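Local atomic coordinates of ferritin light chain (Trichoplusia ni, PDB entry 1Z6O), a protein that forms, with the heavy chain, a secreted 24-subunit insect ferritin shell that stores iron, and as the light chain probably facilitates nucleation of the ferrihydrite core. Residues G29-H34 / R97-N102; I91-K96 / P157-Y162. All coordinates share one frame; numbering follows the deposited sequence.

Contact 1: G29-H34 / R97-N102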
# COMPACT_ATOMS: atom_id res chain seq x y z
N GLY A 29 -49.40 -28.87 8.75
CA GLY A 29 -49.65 -29.74 7.61
C GLY A 29 -49.91 -31.16 8.11
O GLY A 29 -49.71 -32.14 7.39
N GLU A 30 -50.35 -31.30 9.35
CA GLU A 30 -50.57 -32.64 9.93
C GLU A 30 -49.35 -33.58 9.82
O GLU A 30 -49.49 -34.80 9.64
CB GLU A 30 -51.79 -33.29 9.29
CG GLU A 30 -53.09 -32.56 9.59
CD GLU A 30 -54.29 -33.21 8.95
OE1 GLU A 30 -54.29 -33.37 7.71
OE2 GLU A 30 -55.23 -33.57 9.69
N TYR A 31 -48.16 -33.00 9.91
CA TYR A 31 -46.93 -33.78 9.83
C TYR A 31 -46.95 -34.85 10.90
O TYR A 31 -47.15 -34.55 12.08
CB TYR A 31 -45.72 -32.86 10.07
CG TYR A 31 -44.40 -33.57 9.93
CD1 TYR A 31 -43.85 -33.82 8.68
CD2 TYR A 31 -43.70 -33.98 11.06
CE1 TYR A 31 -42.63 -34.47 8.55
CE2 TYR A 31 -42.47 -34.64 10.94
CZ TYR A 31 -41.95 -34.88 9.68
OH TYR A 31 -40.76 -35.54 9.54
N GLY A 32 -46.74 -36.10 10.51
CA GLY A 32 -46.74 -37.17 11.49
C GLY A 32 -48.10 -37.79 11.78
O GLY A 32 -48.17 -38.87 12.36
N SER A 33 -49.19 -37.13 11.37
CA SER A 33 -50.55 -37.63 11.61
C SER A 33 -51.06 -38.60 10.56
O SER A 33 -51.74 -39.57 10.88
CB SER A 33 -51.54 -36.46 11.71
OG SER A 33 -51.20 -35.61 12.78
N HIS A 34 -50.76 -38.33 9.29
CA HIS A 34 -51.20 -39.21 8.21
C HIS A 34 -49.97 -39.72 7.50
O HIS A 34 -48.95 -39.04 7.44
CB HIS A 34 -52.07 -38.43 7.21
CG HIS A 34 -53.32 -37.86 7.79
ND1 HIS A 34 -54.43 -38.62 8.07
CD2 HIS A 34 -53.63 -36.59 8.16
CE1 HIS A 34 -55.37 -37.85 8.59
NE2 HIS A 34 -54.91 -36.61 8.65
N ARG A 97 -39.50 -30.01 12.32
CA ARG A 97 -40.90 -30.21 11.95
C ARG A 97 -41.79 -30.65 13.12
O ARG A 97 -42.93 -31.07 12.93
CB ARG A 97 -41.01 -31.20 10.78
CG ARG A 97 -40.40 -30.68 9.45
CD ARG A 97 -41.08 -29.38 8.97
NE ARG A 97 -42.53 -29.52 8.86
CZ ARG A 97 -43.17 -30.09 7.84
NH1 ARG A 97 -42.50 -30.56 6.79
NH2 ARG A 97 -44.49 -30.20 7.87
N GLY A 98 -41.26 -30.56 14.34
CA GLY A 98 -42.06 -30.87 15.52
C GLY A 98 -42.17 -32.31 15.96
O GLY A 98 -42.99 -32.65 16.80
N ASP A 99 -41.32 -33.17 15.42
CA ASP A 99 -41.35 -34.58 15.77
C ASP A 99 -40.16 -34.86 16.68
O ASP A 99 -39.44 -33.94 17.09
CB ASP A 99 -41.27 -35.38 14.46
CG ASP A 99 -41.67 -36.85 14.61
OD1 ASP A 99 -42.12 -37.27 15.69
OD2 ASP A 99 -41.53 -37.58 13.60
N LYS A 100 -39.95 -36.12 17.03
CA LYS A 100 -38.80 -36.46 17.85
C LYS A 100 -38.16 -37.68 17.23
O LYS A 100 -38.83 -38.56 16.69
CB LYS A 100 -39.20 -36.73 19.30
CG LYS A 100 -39.97 -37.98 19.56
CD LYS A 100 -40.16 -38.12 21.07
CE LYS A 100 -41.09 -39.26 21.42
NZ LYS A 100 -41.41 -39.27 22.87
N MET A 101 -36.84 -37.72 17.29
CA MET A 101 -36.08 -38.80 16.70
C MET A 101 -36.18 -40.08 17.52
O MET A 101 -36.07 -40.05 18.74
CB MET A 101 -34.62 -38.37 16.56
CG MET A 101 -33.71 -39.42 15.96
SD MET A 101 -34.21 -39.86 14.27
CE MET A 101 -33.27 -41.34 14.06
N ASN A 102 -36.40 -41.20 16.85
CA ASN A 102 -36.47 -42.51 17.50
C ASN A 102 -35.42 -43.34 16.77
O ASN A 102 -35.58 -43.64 15.59
CB ASN A 102 -37.87 -43.11 17.30
CG ASN A 102 -37.96 -44.56 17.75
OD1 ASN A 102 -36.97 -45.17 18.16
ND2 ASN A 102 -39.16 -45.12 17.67
O HOH W 1 -40.05 -37.15 11.45
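A single water ties Tyr31 to Asp99: it accepts from the phenol, 2.6 Å from Tyr31 OH, and donates to the carboxylate, 2.6 Å from Asp99 OD2. That carboxylate oxygen also receives a weak hydrogen bond from Gln42 on helix 37-61, while Asp99 OD1 takes a weak one from Lys100 N. The rest of the contact is built round the Tyr31 ring. Arg97 CB sits over one face, 3.8 Å from the ring centroid and 15° off its normal, a CH-pi contact; Asp99 CB meets the edge at Tyr31 CE2, 3.8 Å away. With CG anti to the backbone N (chi1 -177°), the tyrosine swings its ring across to the turn that follows helix 70-96. The Arg97 chain is bent at chi2 and chi3, which brings its guanidinium back beside the same tyrosine. Tyr31 CD1 lies over one guanidinium face, 3.9 Å from Arg97 CZ, with the two planes tilted 43° apart. The charged end has its main partners beyond these loops: NH1 makes a salt bridge to Glu158 and NH2 one to Asp156. Gly98, with positive phi, is the C' residue of a Schellman motif closing the helix, a conformation in which a CB would jam against the preceding carbonyl O. Ile159 packs on both Tyr31 and Arg97. Tyrosine suits this place because its flat ring takes Arg97 CB against one face while its hydroxyl reaches water, and the two carboxylates gripping Arg97 probably keep its charge stable although the residue is buried.

Contact 2: I91-K96 / P157-Y162; sequences IKHVTK and PEIAQY. With CA (calcium ion), chain Z.
Two antiparallel helices of the ferritin four-helix bundle, 70-96 and 157-190, meet here through His93, whose ring lies flat on that of Tyr162. The ring centroids of His93 and Tyr162 are 3.7 Å apart and the planes only 9° from parallel, a face-to-face stack. At its edge His93 NE2 donates to Glu158 OE2 over 2.8 Å, with an N-H...O angle of 156°; the carboxylate accepts through its syn lone pair and lies nearly coplanar with the imidazole. Ile159 CD1 closes on the same edge, 3.8 Å from His93 CD2. The axes of the short segments 91-96 and 157-162 come no closer than 12.3 Å, a spacing that His93 and Tyr162 fill with their stacked rings; His93, CG anti to its own N (chi1 -159°), extends straight across. Were His93 an alanine, Glu158 OE2 would probably lose its imidazole donor, with Arg97 still holding that oxygen, and a gap would open over the Tyr162 face. Tyr162 is fixed at its far end by a hydrogen bond from OH to Asp89. Water links Lys96 NZ to Glu158 OE1, and the lysine also salt-bridges Glu173 of a second light chain. Facing the other way, Gln161 OE1 binds calcium at 2.5 Å, a site shared with Glu164 and two further light chains.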
# COMPACT_ATOMS: atom_id res chain seq x y z
N ILE A 91 -31.73 -35.56 11.64
CA ILE A 91 -32.24 -35.50 13.01
C ILE A 91 -32.73 -34.08 13.30
O ILE A 91 -33.80 -33.89 13.89
CB ILE A 91 -31.13 -35.88 14.04
CG1 ILE A 91 -30.86 -37.39 13.97
CG2 ILE A 91 -31.56 -35.47 15.47
CD1 ILE A 91 -29.60 -37.82 14.74
N LYS A 92 -31.97 -33.08 12.88
CA LYS A 92 -32.38 -31.70 13.09
C LYS A 92 -33.65 -31.37 12.29
O LYS A 92 -34.48 -30.59 12.76
CB LYS A 92 -31.26 -30.72 12.72
CG LYS A 92 -30.08 -30.75 13.73
CD LYS A 92 -28.95 -29.83 13.28
CE LYS A 92 -27.86 -29.77 14.36
NZ LYS A 92 -26.69 -28.95 13.90
N HIS A 93 -33.80 -31.95 11.10
CA HIS A 93 -35.00 -31.66 10.32
C HIS A 93 -36.24 -32.29 10.97
O HIS A 93 -37.32 -31.69 10.99
CB HIS A 93 -34.87 -32.19 8.88
CG HIS A 93 -35.80 -31.51 7.93
ND1 HIS A 93 -35.46 -30.34 7.28
CD2 HIS A 93 -37.08 -31.78 7.58
CE1 HIS A 93 -36.50 -29.92 6.58
NE2 HIS A 93 -37.49 -30.77 6.75
N VAL A 94 -36.08 -33.50 11.48
CA VAL A 94 -37.16 -34.21 12.18
C VAL A 94 -37.67 -33.33 13.34
O VAL A 94 -38.89 -33.16 13.52
CB VAL A 94 -36.64 -35.58 12.74
CG1 VAL A 94 -37.58 -36.13 13.81
CG2 VAL A 94 -36.49 -36.59 11.58
N THR A 95 -36.75 -32.77 14.12
CA THR A 95 -37.16 -31.93 15.24
C THR A 95 -37.65 -30.56 14.79
O THR A 95 -38.51 -29.96 15.44
CB THR A 95 -36.04 -31.76 16.28
OG1 THR A 95 -34.88 -31.18 15.67
CG2 THR A 95 -35.68 -33.12 16.89
N LYS A 96 -37.11 -30.06 13.68
CA LYS A 96 -37.57 -28.77 13.17
C LYS A 96 -39.07 -28.86 12.83
O LYS A 96 -39.82 -27.90 13.05
CB LYS A 96 -36.80 -28.38 11.89
CG LYS A 96 -37.35 -27.11 11.24
CD LYS A 96 -36.38 -26.49 10.22
CE LYS A 96 -36.19 -27.38 9.01
NZ LYS A 96 -35.25 -26.75 8.03
N PRO A 157 -44.96 -30.78 0.80
CA PRO A 157 -43.92 -30.33 -0.12
C PRO A 157 -42.67 -29.79 0.58
O PRO A 157 -41.65 -29.58 -0.08
CB PRO A 157 -44.64 -29.28 -0.98
CG PRO A 157 -45.67 -28.72 -0.04
CD PRO A 157 -46.16 -29.93 0.73
N GLU A 158 -42.75 -29.57 1.89
CA GLU A 158 -41.57 -29.09 2.61
C GLU A 158 -40.59 -30.26 2.67
O GLU A 158 -39.39 -30.09 2.40
CB GLU A 158 -41.94 -28.63 4.03
CG GLU A 158 -40.82 -27.82 4.73
CD GLU A 158 -39.67 -28.68 5.26
OE1 GLU A 158 -38.51 -28.19 5.23
OE2 GLU A 158 -39.89 -29.82 5.73
N ILE A 159 -41.08 -31.45 3.01
CA ILE A 159 -40.22 -32.64 3.03
C ILE A 159 -39.74 -32.93 1.60
O ILE A 159 -38.58 -33.28 1.39
CB ILE A 159 -40.98 -33.89 3.56
CG1 ILE A 159 -41.33 -33.71 5.04
CG2 ILE A 159 -40.12 -35.15 3.34
CD1 ILE A 159 -40.10 -33.46 5.95
N ALA A 160 -40.63 -32.80 0.62
CA ALA A 160 -40.23 -33.06 -0.76
C ALA A 160 -39.09 -32.14 -1.22
O ALA A 160 -38.11 -32.61 -1.80
CB ALA A 160 -41.45 -32.90 -1.70
N GLN A 161 -39.22 -30.84 -0.96
CA GLN A 161 -38.18 -29.88 -1.38
C GLN A 161 -36.89 -30.12 -0.60
O GLN A 161 -35.79 -29.98 -1.15
CB GLN A 161 -38.67 -28.44 -1.18
CG GLN A 161 -37.57 -27.37 -1.30
CD GLN A 161 -37.16 -27.02 -2.74
OE1 GLN A 161 -37.40 -27.77 -3.71
NE2 GLN A 161 -36.51 -25.87 -2.88
N TYR A 162 -37.01 -30.47 0.68
CA TYR A 162 -35.82 -30.77 1.50
C TYR A 162 -35.06 -31.95 0.87
O TYR A 162 -33.84 -31.90 0.70
CB TYR A 162 -36.25 -31.12 2.93
CG TYR A 162 -35.14 -31.69 3.80
CD1 TYR A 162 -33.98 -30.96 4.07
CD2 TYR A 162 -35.28 -32.95 4.39
CE1 TYR A 162 -32.98 -31.48 4.91
CE2 TYR A 162 -34.29 -33.47 5.24
CZ TYR A 162 -33.15 -32.73 5.49
OH TYR A 162 -32.19 -33.26 6.31
CA CA Z . -37.99 -28.36 -6.10
O HOH W 2 -37.05 -26.12 5.70

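The centres of contacts 1 and 2 lie 10 Å apart, on the same side of the chain's centre. Along the chain their segments alternate: 29-34, 91-96, 97-102, 157-162. Helix 70-96 supplies 91-96 and runs directly into the loop of 97-102, with a probable hydrogen bond from Asp99 N to Val94 O at the junction. The salt bridge from Arg97 NH1 to Glu158 OE2, 2.9 Å long, joins the two contacts, so one carboxylate oxygen serves both Arg97 and His93. Contact 1 fastens the loop before helix 37-61 to the end of the bundle, where contact 2 joins helices 70-96 and 157-190. Both also touch a second light chain, and the calcium ligand Gln161 belongs to contact 2.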